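Long-range contacts in uncharacterized protein (Bacteroides ovatus CL02T12C04, PDB 6PTM), which probably acts as an exo-carrageenase, a glycoside hydrolase of family 42 that trims carrageenan chains from their ends: residues Tyr84-Asp88 / Trp509-Gly515; Leu115-Phe119 / Asp481-Thr485; Ala173-Pro179 / Thr504-Cys510. All blocks are in the same frame, centred on the assembly; numbering follows the deposited sequence.

Interaction 1: residues Tyr84-Asp88 / Trp509-Gly515; sequences YAKWD and WCRREDG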
loop_
_atom_site.group_PDB
_atom_site.type_symbol
_atom_site.label_atom_id
_atom_site.label_comp_id
_atom_site.label_asym_id
_atom_site.label_seq_id
_atom_site.Cartn_x
_atom_site.Cartn_y
_atom_site.Cartn_z
ATOM N N TYR A 84 13.106 -27.359 3.193
ATOM C CA TYR A 84 13.102 -26.456 4.368
ATOM C C TYR A 84 12.721 -27.257 5.622
ATOM O O TYR A 84 13.360 -27.050 6.674
ATOM C CB TYR A 84 12.176 -25.264 4.131
ATOM C CG TYR A 84 12.651 -24.280 3.091
ATOM C CD1 TYR A 84 13.881 -24.393 2.464
ATOM C CD2 TYR A 84 11.868 -23.184 2.761
ATOM C CE1 TYR A 84 14.309 -23.464 1.531
ATOM C CE2 TYR A 84 12.275 -22.247 1.822
ATOM C CZ TYR A 84 13.507 -22.368 1.217
ATOM O OH TYR A 84 13.916 -21.429 0.307
ATOM N N ALA A 85 11.719 -28.141 5.524
ATOM C CA ALA A 85 11.268 -28.986 6.638
ATOM C C ALA A 85 12.421 -29.921 7.061
ATOM O O ALA A 85 12.588 -30.121 8.271
ATOM C CB ALA A 85 10.049 -29.768 6.258
ATOM N N LYS A 86 13.175 -30.460 6.108
ATOM C CA LYS A 86 14.343 -31.339 6.386
ATOM C C LYS A 86 15.394 -30.514 7.138
ATOM O O LYS A 86 15.895 -30.982 8.146
ATOM C CB LYS A 86 14.917 -31.927 5.088
ATOM C CG LYS A 86 15.932 -33.049 5.279
ATOM C CD LYS A 86 15.494 -34.047 6.336
ATOM C CE LYS A 86 15.799 -35.488 6.017
ATOM N NZ LYS A 86 14.639 -36.330 6.397
ATOM N N TRP A 87 15.698 -29.304 6.683
ATOM C CA TRP A 87 16.549 -28.376 7.463
ATOM C C TRP A 87 15.956 -28.200 8.857
ATOM O O TRP A 87 16.698 -28.386 9.831
ATOM C CB TRP A 87 16.738 -27.033 6.775
ATOM C CG TRP A 87 17.849 -26.268 7.405
ATOM C CD1 TRP A 87 19.171 -26.348 7.086
ATOM C CD2 TRP A 87 17.749 -25.369 8.523
ATOM N NE1 TRP A 87 19.897 -25.518 7.900
ATOM C CE2 TRP A 87 19.055 -24.910 8.796
ATOM C CE3 TRP A 87 16.690 -24.897 9.299
ATOM C CZ2 TRP A 87 19.326 -23.992 9.813
ATOM C CZ3 TRP A 87 16.948 -23.969 10.283
ATOM C CH2 TRP A 87 18.255 -23.537 10.545
ATOM N N ASP A 88 14.655 -27.960 8.974
ATOM C CA ASP A 88 14.064 -27.685 10.299
ATOM C C ASP A 88 14.273 -28.924 11.195
ATOM O O ASP A 88 14.605 -28.771 12.382
ATOM C CB ASP A 88 12.606 -27.218 10.203
ATOM C CG ASP A 88 12.406 -25.892 9.469
ATOM O OD1 ASP A 88 13.307 -25.036 9.574
ATOM O OD2 ASP A 88 11.339 -25.715 8.794
ATOM N N TRP A 509 11.341 -13.426 2.191
ATOM C CA TRP A 509 11.912 -14.767 1.915
ATOM C C TRP A 509 13.331 -14.796 2.468
ATOM O O TRP A 509 14.300 -14.633 1.702
ATOM C CB TRP A 509 11.848 -15.091 0.433
ATOM C CG TRP A 509 12.118 -16.524 0.071
ATOM C CD1 TRP A 509 13.228 -17.279 0.339
ATOM C CD2 TRP A 509 11.256 -17.349 -0.735
ATOM N NE1 TRP A 509 13.108 -18.521 -0.238
ATOM C CE2 TRP A 509 11.918 -18.589 -0.912
ATOM C CE3 TRP A 509 9.995 -17.146 -1.324
ATOM C CZ2 TRP A 509 11.350 -19.622 -1.653
ATOM C CZ3 TRP A 509 9.436 -18.172 -2.052
ATOM C CH2 TRP A 509 10.110 -19.388 -2.214
ATOM N N CYS A 510 13.408 -14.934 3.784
ATOM C CA CYS A 510 14.678 -14.900 4.543
ATOM C C CYS A 510 15.359 -16.276 4.490
ATOM O O CYS A 510 16.547 -16.319 4.811
ATOM C CB CYS A 510 14.434 -14.464 5.980
ATOM S SG CYS A 510 15.952 -13.901 6.782
ATOM N N ARG A 511 14.642 -17.343 4.107
ATOM C CA ARG A 511 15.215 -18.698 3.865
ATOM C C ARG A 511 16.332 -18.639 2.819
ATOM O O ARG A 511 16.135 -18.040 1.745
ATOM C CB ARG A 511 14.136 -19.650 3.348
ATOM C CG ARG A 511 13.131 -20.084 4.403
ATOM C CD ARG A 511 13.583 -21.354 5.140
ATOM N NE ARG A 511 12.446 -21.939 5.845
ATOM C CZ ARG A 511 12.495 -23.002 6.645
ATOM N NH1 ARG A 511 13.641 -23.617 6.871
ATOM N NH2 ARG A 511 11.374 -23.479 7.157
ATOM N N ARG A 512 17.459 -19.281 3.105
ATOM C CA ARG A 512 18.540 -19.487 2.111
ATOM C C ARG A 512 18.197 -20.772 1.356
ATOM O O ARG A 512 17.258 -21.509 1.805
ATOM C CB ARG A 512 19.930 -19.531 2.775
ATOM C CG ARG A 512 20.308 -18.303 3.599
ATOM C CD ARG A 512 20.296 -16.968 2.840
ATOM N NE ARG A 512 18.961 -16.388 2.631
ATOM C CZ ARG A 512 18.645 -15.360 1.819
ATOM N NH1 ARG A 512 19.588 -14.728 1.130
ATOM N NH2 ARG A 512 17.371 -14.985 1.702
ATOM N N GLU A 513 18.919 -21.054 0.266
ATOM C CA GLU A 513 18.662 -22.264 -0.562
ATOM C C GLU A 513 18.744 -23.531 0.309
ATOM O O GLU A 513 17.923 -24.460 0.085
ATOM C CB GLU A 513 19.635 -22.320 -1.740
ATOM C CG GLU A 513 19.226 -23.326 -2.812
ATOM C CD GLU A 513 20.214 -23.485 -3.957
ATOM O OE1 GLU A 513 21.162 -22.685 -4.038
ATOM O OE2 GLU A 513 20.023 -24.396 -4.767
ATOM N N ASP A 514 19.638 -23.556 1.309
ATOM C CA ASP A 514 19.884 -24.755 2.170
ATOM C C ASP A 514 18.789 -24.914 3.253
ATOM O O ASP A 514 18.734 -26.011 3.893
ATOM C CB ASP A 514 21.328 -24.778 2.707
ATOM C CG ASP A 514 21.677 -23.786 3.803
ATOM O OD1 ASP A 514 20.794 -23.039 4.261
ATOM O OD2 ASP A 514 22.848 -23.744 4.171
ATOM N N GLY A 515 17.931 -23.903 3.450
ATOM C CA GLY A 515 16.868 -23.902 4.479
ATOM C C GLY A 515 17.256 -23.176 5.763
ATOM O O GLY A 515 16.349 -22.920 6.596
#
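Arg511 reaches from the loop after strand 503-506 to Tyr84 and Asp88 on helix 69-90. The contact joins the probable (beta/alpha)8 barrel of this family 42 enzyme to helices from the start of the chain.

The charged part is an end-on salt bridge. Arg511 NH2 lies 2.8 Å from Asp88 OD2, in the guanidinium plane. The bond is almost straight (176°) and uses the syn lone pair of Asp88 OD2. Arg511 NH1 meets Asp88 OD1 at 3.1 Å, from above the carboxylate plane. Arg511 NH1 also donates to a lone pair of Gly515 O at 2.8 Å, which ties the loop back on itself. Glu120 of helix 109-139 is a second acid partner of NH2.

The packing part centres on Tyr84. The Tyr84 ring and the guanidinium are nearly parallel, with their planes 17° apart. A bend at chi2 (-89°) lays the arginine along the ring, with Arg511 CD 3.6 Å from the Tyr84 ring centroid in a CH-pi contact. Gly515 O sits over one face of the Trp87 indole, 3.4 Å from Trp87 CE3. With an alanine in place of Arg511, Asp88 would probably lose its positive mate and the Tyr84 ring the chain that covers one face.

Trp509 NE1, on the indole edge, donates to Tyr84 OH at 3.1 Å. This hydroxyl lies somewhat off the indole plane and also bonds Tyr184 OH.

Interaction 2: residues Leu115-Phe119 / Asp481-Thr485; sequences LLPDF and DLYQT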
loop_
_atom_site.group_PDB
_atom_site.type_symbol
_atom_site.label_atom_id
_atom_site.label_comp_id
_atom_site.label_asym_id
_atom_site.label_seq_id
_atom_site.Cartn_x
_atom_site.Cartn_y
_atom_site.Cartn_z
ATOM N N LEU A 115 7.521 -29.358 16.463
ATOM C CA LEU A 115 6.322 -29.662 15.636
ATOM C C LEU A 115 6.433 -28.992 14.248
ATOM O O LEU A 115 5.737 -29.450 13.339
ATOM C CB LEU A 115 5.052 -29.261 16.395
ATOM C CG LEU A 115 4.762 -27.771 16.563
ATOM C CD1 LEU A 115 4.125 -27.173 15.316
ATOM C CD2 LEU A 115 3.844 -27.553 17.760
ATOM N N LEU A 116 7.338 -28.020 14.052
ATOM C CA LEU A 116 7.434 -27.219 12.799
ATOM C C LEU A 116 7.633 -28.110 11.571
ATOM O O LEU A 116 6.906 -27.944 10.578
ATOM C CB LEU A 116 8.542 -26.164 12.945
ATOM C CG LEU A 116 8.889 -25.397 11.667
ATOM C CD1 LEU A 116 7.675 -24.614 11.179
ATOM C CD2 LEU A 116 10.091 -24.469 11.874
ATOM N N PRO A 117 8.583 -29.086 11.555
ATOM C CA PRO A 117 8.807 -29.886 10.354
ATOM C C PRO A 117 7.556 -30.634 9.878
ATOM O O PRO A 117 7.234 -30.563 8.697
ATOM C CB PRO A 117 9.975 -30.831 10.707
ATOM C CG PRO A 117 10.648 -30.124 11.876
ATOM C CD PRO A 117 9.512 -29.456 12.633
ATOM N N ASP A 118 6.841 -31.304 10.776
ATOM C CA ASP A 118 5.608 -32.032 10.381
ATOM C C ASP A 118 4.464 -31.056 10.084
ATOM O O ASP A 118 3.554 -31.468 9.356
ATOM C CB ASP A 118 5.209 -33.091 11.402
ATOM C CG ASP A 118 6.071 -34.336 11.259
ATOM O OD1 ASP A 118 6.805 -34.479 10.229
ATOM O OD2 ASP A 118 6.009 -35.131 12.169
ATOM N N PHE A 119 4.464 -29.853 10.654
ATOM C CA PHE A 119 3.434 -28.835 10.331
ATOM C C PHE A 119 3.620 -28.459 8.852
ATOM O O PHE A 119 2.665 -28.530 8.034
ATOM C CB PHE A 119 3.518 -27.633 11.274
ATOM C CG PHE A 119 2.768 -26.442 10.739
ATOM C CD1 PHE A 119 1.385 -26.426 10.771
ATOM C CD2 PHE A 119 3.441 -25.400 10.099
ATOM C CE1 PHE A 119 0.676 -25.351 10.227
ATOM C CE2 PHE A 119 2.739 -24.335 9.556
ATOM C CZ PHE A 119 1.360 -24.317 9.613
ATOM N N ASP A 481 1.119 -15.633 13.090
ATOM C CA ASP A 481 0.205 -16.782 13.265
ATOM C C ASP A 481 0.729 -17.886 12.356
ATOM O O ASP A 481 0.590 -17.759 11.103
ATOM C CB ASP A 481 -1.243 -16.391 12.948
ATOM C CG ASP A 481 -2.199 -17.573 13.054
ATOM O OD1 ASP A 481 -1.732 -18.651 13.499
ATOM O OD2 ASP A 481 -3.389 -17.426 12.664
ATOM N N LEU A 482 1.263 -18.954 12.949
ATOM C CA LEU A 482 1.817 -20.105 12.173
ATOM C C LEU A 482 0.693 -20.663 11.272
ATOM O O LEU A 482 1.007 -21.087 10.129
ATOM C CB LEU A 482 2.372 -21.159 13.141
ATOM C CG LEU A 482 3.078 -22.346 12.481
ATOM C CD1 LEU A 482 4.277 -21.890 11.649
ATOM C CD2 LEU A 482 3.503 -23.395 13.506
ATOM N N TYR A 483 -0.561 -20.630 11.761
ATOM C CA TYR A 483 -1.774 -21.248 11.139
ATOM C C TYR A 483 -2.500 -20.247 10.225
ATOM O O TYR A 483 -3.641 -20.478 9.807
ATOM C CB TYR A 483 -2.704 -21.796 12.226
ATOM C CG TYR A 483 -1.979 -22.697 13.210
ATOM C CD1 TYR A 483 -1.156 -23.726 12.759
ATOM C CD2 TYR A 483 -2.066 -22.500 14.582
ATOM C CE1 TYR A 483 -0.448 -24.544 13.631
ATOM C CE2 TYR A 483 -1.385 -23.327 15.472
ATOM C CZ TYR A 483 -0.574 -24.355 15.001
ATOM O OH TYR A 483 0.085 -25.175 15.879
ATOM N N GLN A 484 -1.838 -19.155 9.862
ATOM C CA GLN A 484 -2.419 -18.174 8.918
ATOM C C GLN A 484 -3.011 -18.971 7.742
ATOM O O GLN A 484 -2.335 -19.925 7.251
ATOM C CB GLN A 484 -1.325 -17.171 8.513
ATOM C CG GLN A 484 -1.864 -16.000 7.715
ATOM C CD GLN A 484 -0.783 -15.001 7.378
ATOM O OE1 GLN A 484 0.092 -15.270 6.543
ATOM N NE2 GLN A 484 -0.876 -13.827 7.978
ATOM N N THR A 485 -4.221 -18.632 7.305
ATOM C CA THR A 485 -4.942 -19.396 6.260
ATOM C C THR A 485 -4.616 -18.897 4.852
ATOM O O THR A 485 -4.396 -17.685 4.628
ATOM C CB THR A 485 -6.444 -19.417 6.538
ATOM O OG1 THR A 485 -7.010 -18.112 6.347
ATOM C CG2 THR A 485 -6.718 -19.941 7.939
#
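Leu482 lays its branched end over one face of the Phe119 ring. Leu482 CG is 4.0 Å from the Phe119 ring centroid, a CH-pi contact shifted toward the CE2 side. Leu482 CD1 follows it, 3.6 Å from Phe119 CE2. Tyr483 comes at the ring differently. It turns an edge toward the Phe119 face in an offset edge-to-face pair, with the planes at 72°. The nearest atoms are Tyr483 CD1 and Phe119 CE1, 3.5 Å apart. Leu115 and Leu116 add their methyls from the preceding helical turn. Leu115 CD1 is 4.2 Å from Leu482 CD2, and Leu116 CD1 is 4.4 Å from Leu482 CD1.

Torsions aim the two main groups at each other. Phe119 CG stands opposite the backbone N (chi1 164°), and Leu482 CG does the same (chi1 -175°). Each side chain thus extends toward the other, and they slide past in opposite directions.

Further out, the loop is set by a type I turn from Asp481 to Gln484. An Asx turn lies within it, where Tyr483 N donates to Asp481 OD1 at 2.9 Å. Tyr105 binds Leu482 N and Gln533 binds Leu482 O, so the backbone is held on both sides of the leucine. Thr485 then N-caps helix 486-498 through Tyr488 N. His532 packs on both Leu116 and Leu482.

The contact joins helix 109-139 to the loop before helix 486-498. Across it the side chains meet through carbon atoms alone, so its hold rests on apolar contact and ring packing over a small, partly exposed interface. Polar bonds fix the loop instead.

Interaction 3: residues Ala173-Pro179 / Thr504-Cys510; sequences ADWTWKP and TQTWYWC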
loop_
_atom_site.group_PDB
_atom_site.type_symbol
_atom_site.label_atom_id
_atom_site.label_comp_id
_atom_site.label_asym_id
_atom_site.label_seq_id
_atom_site.Cartn_x
_atom_site.Cartn_y
_atom_site.Cartn_z
ATOM N N ALA A 173 3.937 -10.595 -8.123
ATOM C CA ALA A 173 4.339 -10.901 -6.732
ATOM C C ALA A 173 5.734 -11.512 -6.733
ATOM O O ALA A 173 5.976 -12.449 -7.530
ATOM C CB ALA A 173 3.355 -11.832 -6.098
ATOM N N ASP A 174 6.610 -10.985 -5.888
ATOM C CA ASP A 174 7.900 -11.610 -5.503
ATOM C C ASP A 174 8.105 -11.420 -3.983
ATOM O O ASP A 174 7.176 -11.028 -3.286
ATOM C CB ASP A 174 9.052 -11.064 -6.353
ATOM C CG ASP A 174 10.214 -12.040 -6.504
ATOM O OD1 ASP A 174 10.842 -12.059 -7.570
ATOM O OD2 ASP A 174 10.524 -12.731 -5.526
ATOM N N TRP A 175 9.287 -11.707 -3.480
ATOM C CA TRP A 175 9.549 -11.798 -2.029
ATOM C C TRP A 175 10.862 -11.093 -1.699
ATOM O O TRP A 175 11.825 -11.327 -2.400
ATOM C CB TRP A 175 9.598 -13.266 -1.623
ATOM C CG TRP A 175 8.353 -14.034 -1.930
ATOM C CD1 TRP A 175 8.062 -14.665 -3.103
ATOM C CD2 TRP A 175 7.224 -14.242 -1.065
ATOM N NE1 TRP A 175 6.806 -15.202 -3.045
ATOM C CE2 TRP A 175 6.278 -14.999 -1.800
ATOM C CE3 TRP A 175 6.900 -13.861 0.243
ATOM C CZ2 TRP A 175 5.047 -15.382 -1.270
ATOM C CZ3 TRP A 175 5.695 -14.281 0.783
ATOM C CH2 TRP A 175 4.764 -14.990 0.019
ATOM N N THR A 176 10.876 -10.282 -0.651
ATOM C CA THR A 176 12.076 -9.605 -0.117
ATOM C C THR A 176 13.197 -10.641 0.163
ATOM O O THR A 176 12.916 -11.687 0.780
ATOM C CB THR A 176 11.679 -8.772 1.111
ATOM O OG1 THR A 176 10.523 -7.997 0.750
ATOM C CG2 THR A 176 12.825 -7.884 1.563
ATOM N N TRP A 177 14.397 -10.382 -0.369
ATOM C CA TRP A 177 15.671 -11.117 -0.101
ATOM C C TRP A 177 15.640 -12.541 -0.647
ATOM O O TRP A 177 16.554 -13.284 -0.282
ATOM C CB TRP A 177 15.994 -11.177 1.402
ATOM C CG TRP A 177 16.269 -9.854 2.038
ATOM C CD1 TRP A 177 16.641 -8.693 1.419
ATOM C CD2 TRP A 177 16.180 -9.562 3.444
ATOM N NE1 TRP A 177 16.788 -7.697 2.354
ATOM C CE2 TRP A 177 16.519 -8.200 3.603
ATOM C CE3 TRP A 177 15.877 -10.319 4.581
ATOM C CZ2 TRP A 177 16.529 -7.579 4.851
ATOM C CZ3 TRP A 177 15.885 -9.701 5.815
ATOM C CH2 TRP A 177 16.197 -8.348 5.945
ATOM N N LYS A 178 14.630 -12.933 -1.430
ATOM C CA LYS A 178 14.557 -14.291 -2.035
ATOM C C LYS A 178 15.809 -14.528 -2.872
ATOM O O LYS A 178 16.155 -13.729 -3.747
ATOM C CB LYS A 178 13.345 -14.464 -2.953
ATOM C CG LYS A 178 13.128 -15.882 -3.482
ATOM C CD LYS A 178 12.037 -15.928 -4.513
ATOM C CE LYS A 178 12.468 -15.245 -5.804
ATOM N NZ LYS A 178 11.337 -15.131 -6.749
ATOM N N PRO A 179 16.521 -15.653 -2.665
ATOM C CA PRO A 179 17.682 -15.951 -3.513
ATOM C C PRO A 179 17.253 -16.011 -4.983
ATOM O O PRO A 179 16.225 -16.607 -5.283
ATOM C CB PRO A 179 18.175 -17.306 -2.989
ATOM C CG PRO A 179 17.694 -17.307 -1.544
ATOM C CD PRO A 179 16.326 -16.645 -1.594
ATOM N N THR A 504 3.877 -6.369 -5.876
ATOM C CA THR A 504 4.264 -6.521 -4.458
ATOM C C THR A 504 5.574 -7.292 -4.370
ATOM O O THR A 504 5.651 -8.391 -4.945
ATOM C CB THR A 504 3.217 -7.251 -3.622
ATOM O OG1 THR A 504 1.963 -6.610 -3.870
ATOM C CG2 THR A 504 3.575 -7.222 -2.152
ATOM N N GLN A 505 6.554 -6.725 -3.667
ATOM C CA GLN A 505 7.680 -7.511 -3.118
ATOM C C GLN A 505 7.273 -7.820 -1.683
ATOM O O GLN A 505 7.331 -6.870 -0.877
ATOM C CB GLN A 505 9.001 -6.750 -3.188
ATOM C CG GLN A 505 10.159 -7.647 -2.778
ATOM C CD GLN A 505 11.499 -6.971 -2.860
ATOM O OE1 GLN A 505 11.659 -5.801 -2.508
ATOM N NE2 GLN A 505 12.465 -7.719 -3.341
ATOM N N THR A 506 6.831 -9.046 -1.383
ATOM C CA THR A 506 6.234 -9.383 -0.067
ATOM C C THR A 506 7.339 -9.622 0.979
ATOM O O THR A 506 8.334 -10.305 0.653
ATOM C CB THR A 506 5.291 -10.580 -0.164
ATOM O OG1 THR A 506 4.269 -10.298 -1.135
ATOM C CG2 THR A 506 4.724 -10.936 1.196
ATOM N N TRP A 507 7.168 -9.079 2.183
ATOM C CA TRP A 507 8.028 -9.409 3.362
ATOM C C TRP A 507 7.652 -10.799 3.890
ATOM O O TRP A 507 6.517 -11.000 4.311
ATOM C CB TRP A 507 7.852 -8.348 4.455
ATOM C CG TRP A 507 8.633 -8.600 5.712
ATOM C CD1 TRP A 507 8.185 -9.238 6.835
ATOM C CD2 TRP A 507 10.000 -8.214 5.991
ATOM N NE1 TRP A 507 9.168 -9.266 7.787
ATOM C CE2 TRP A 507 10.292 -8.656 7.300
ATOM C CE3 TRP A 507 11.010 -7.554 5.272
ATOM C CZ2 TRP A 507 11.521 -8.407 7.918
ATOM C CZ3 TRP A 507 12.226 -7.304 5.885
ATOM C CH2 TRP A 507 12.478 -7.740 7.184
ATOM N N TYR A 508 8.562 -11.788 3.870
ATOM C CA TYR A 508 9.897 -11.775 3.265
ATOM C C TYR A 508 10.416 -13.216 3.118
ATOM O O TYR A 508 9.954 -14.117 3.806
ATOM C CB TYR A 508 10.951 -10.974 4.047
ATOM C CG TYR A 508 11.340 -11.453 5.434
ATOM C CD1 TYR A 508 12.598 -11.158 5.950
ATOM C CD2 TYR A 508 10.442 -12.117 6.266
ATOM C CE1 TYR A 508 12.964 -11.529 7.239
ATOM C CE2 TYR A 508 10.799 -12.504 7.547
ATOM C CZ TYR A 508 12.056 -12.198 8.046
ATOM O OH TYR A 508 12.381 -12.566 9.327
ATOM N N TRP A 509 11.341 -13.426 2.191
ATOM C CA TRP A 509 11.912 -14.767 1.915
ATOM C C TRP A 509 13.331 -14.796 2.468
ATOM O O TRP A 509 14.300 -14.633 1.702
ATOM C CB TRP A 509 11.848 -15.091 0.433
ATOM C CG TRP A 509 12.118 -16.524 0.071
ATOM C CD1 TRP A 509 13.228 -17.279 0.339
ATOM C CD2 TRP A 509 11.256 -17.349 -0.735
ATOM N NE1 TRP A 509 13.108 -18.521 -0.238
ATOM C CE2 TRP A 509 11.918 -18.589 -0.912
ATOM C CE3 TRP A 509 9.995 -17.146 -1.324
ATOM C CZ2 TRP A 509 11.350 -19.622 -1.653
ATOM C CZ3 TRP A 509 9.436 -18.172 -2.052
ATOM C CH2 TRP A 509 10.110 -19.388 -2.214
ATOM N N CYS A 510 13.408 -14.934 3.784
ATOM C CA CYS A 510 14.678 -14.900 4.543
ATOM C C CYS A 510 15.359 -16.276 4.490
ATOM O O CYS A 510 16.547 -16.319 4.811
ATOM C CB CYS A 510 14.434 -14.464 5.980
ATOM S SG CYS A 510 15.952 -13.901 6.782
HETATM O O HOH W 1 4.809 -12.300 -2.763
#
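Trp175 holds CG opposite its carbonyl carbon (chi1 -58°), while Trp509 holds CG opposite its backbone N (chi1 -167°). These torsions bring the indoles together edge-to-face. The edge of Trp509 points at the five-membered ring of Trp175, planes 67° apart, with Trp509 CE3 3.6 Å from Trp175 CG. The opposite face of Trp175 carries Thr506 CB and a water. That water donates to Asp174 O at 2.7 Å and also bonds Thr506 OG1, itself bonded to Tyr493 OH. The Trp175 NE1 end binds His541.

Lys178 covers a face of Trp509, with Lys178 CG 3.7 Å from the centroid of the Trp509 five-membered ring. At the end of its bent chain, Lys178 NZ makes a 2.8 Å salt bridge to Asp174 OD2 and also bonds Gly189 O. Trp175 N shares that carboxylate oxygen.

Strands 168-175 and 503-506 run parallel. Thr506 N bonds Asp174 O at 2.8 Å, and Thr176 N bonds Thr506 O. Past the strands, Trp509 N reaches Thr176 O at 2.7 Å.

Trp177, Trp507 and Tyr508 form an aromatic cluster toward the surface. The edge of Trp507 points at the face of the Trp177 six-membered ring. The peptide before Tyr508 is cis, a feature known after the last barrel strand in clan GH-A, to which family 42 belongs. The pairing is consistent with first and last strands closing the barrel, joined by backbone bonds and the buried Trp175-Trp509 pair.

Interactions 1 and 3 share Trp509 and Cys510, and their centres lie 14 Å apart. Arg512 of one bonds the backbone O of Trp177 in the other. Interactions 1 and 2 have centres 15 Å apart and touch where Asp88 of helix 69-90 meets Leu116 and Pro117 of helix 109-139. Interactions 2 and 3 do not touch; their nearest atoms are about 8 Å apart. Along the chain the segments come in the order 84-88, 115-119, 173-179, 481-485, then the overlapping 504-510 and 509-515, so interactions 2 and 3 cross inside the loop closed by interaction 1. Interaction 3 joins neighbouring strands of the probable barrel. The others fasten early helices to loops late in the chain.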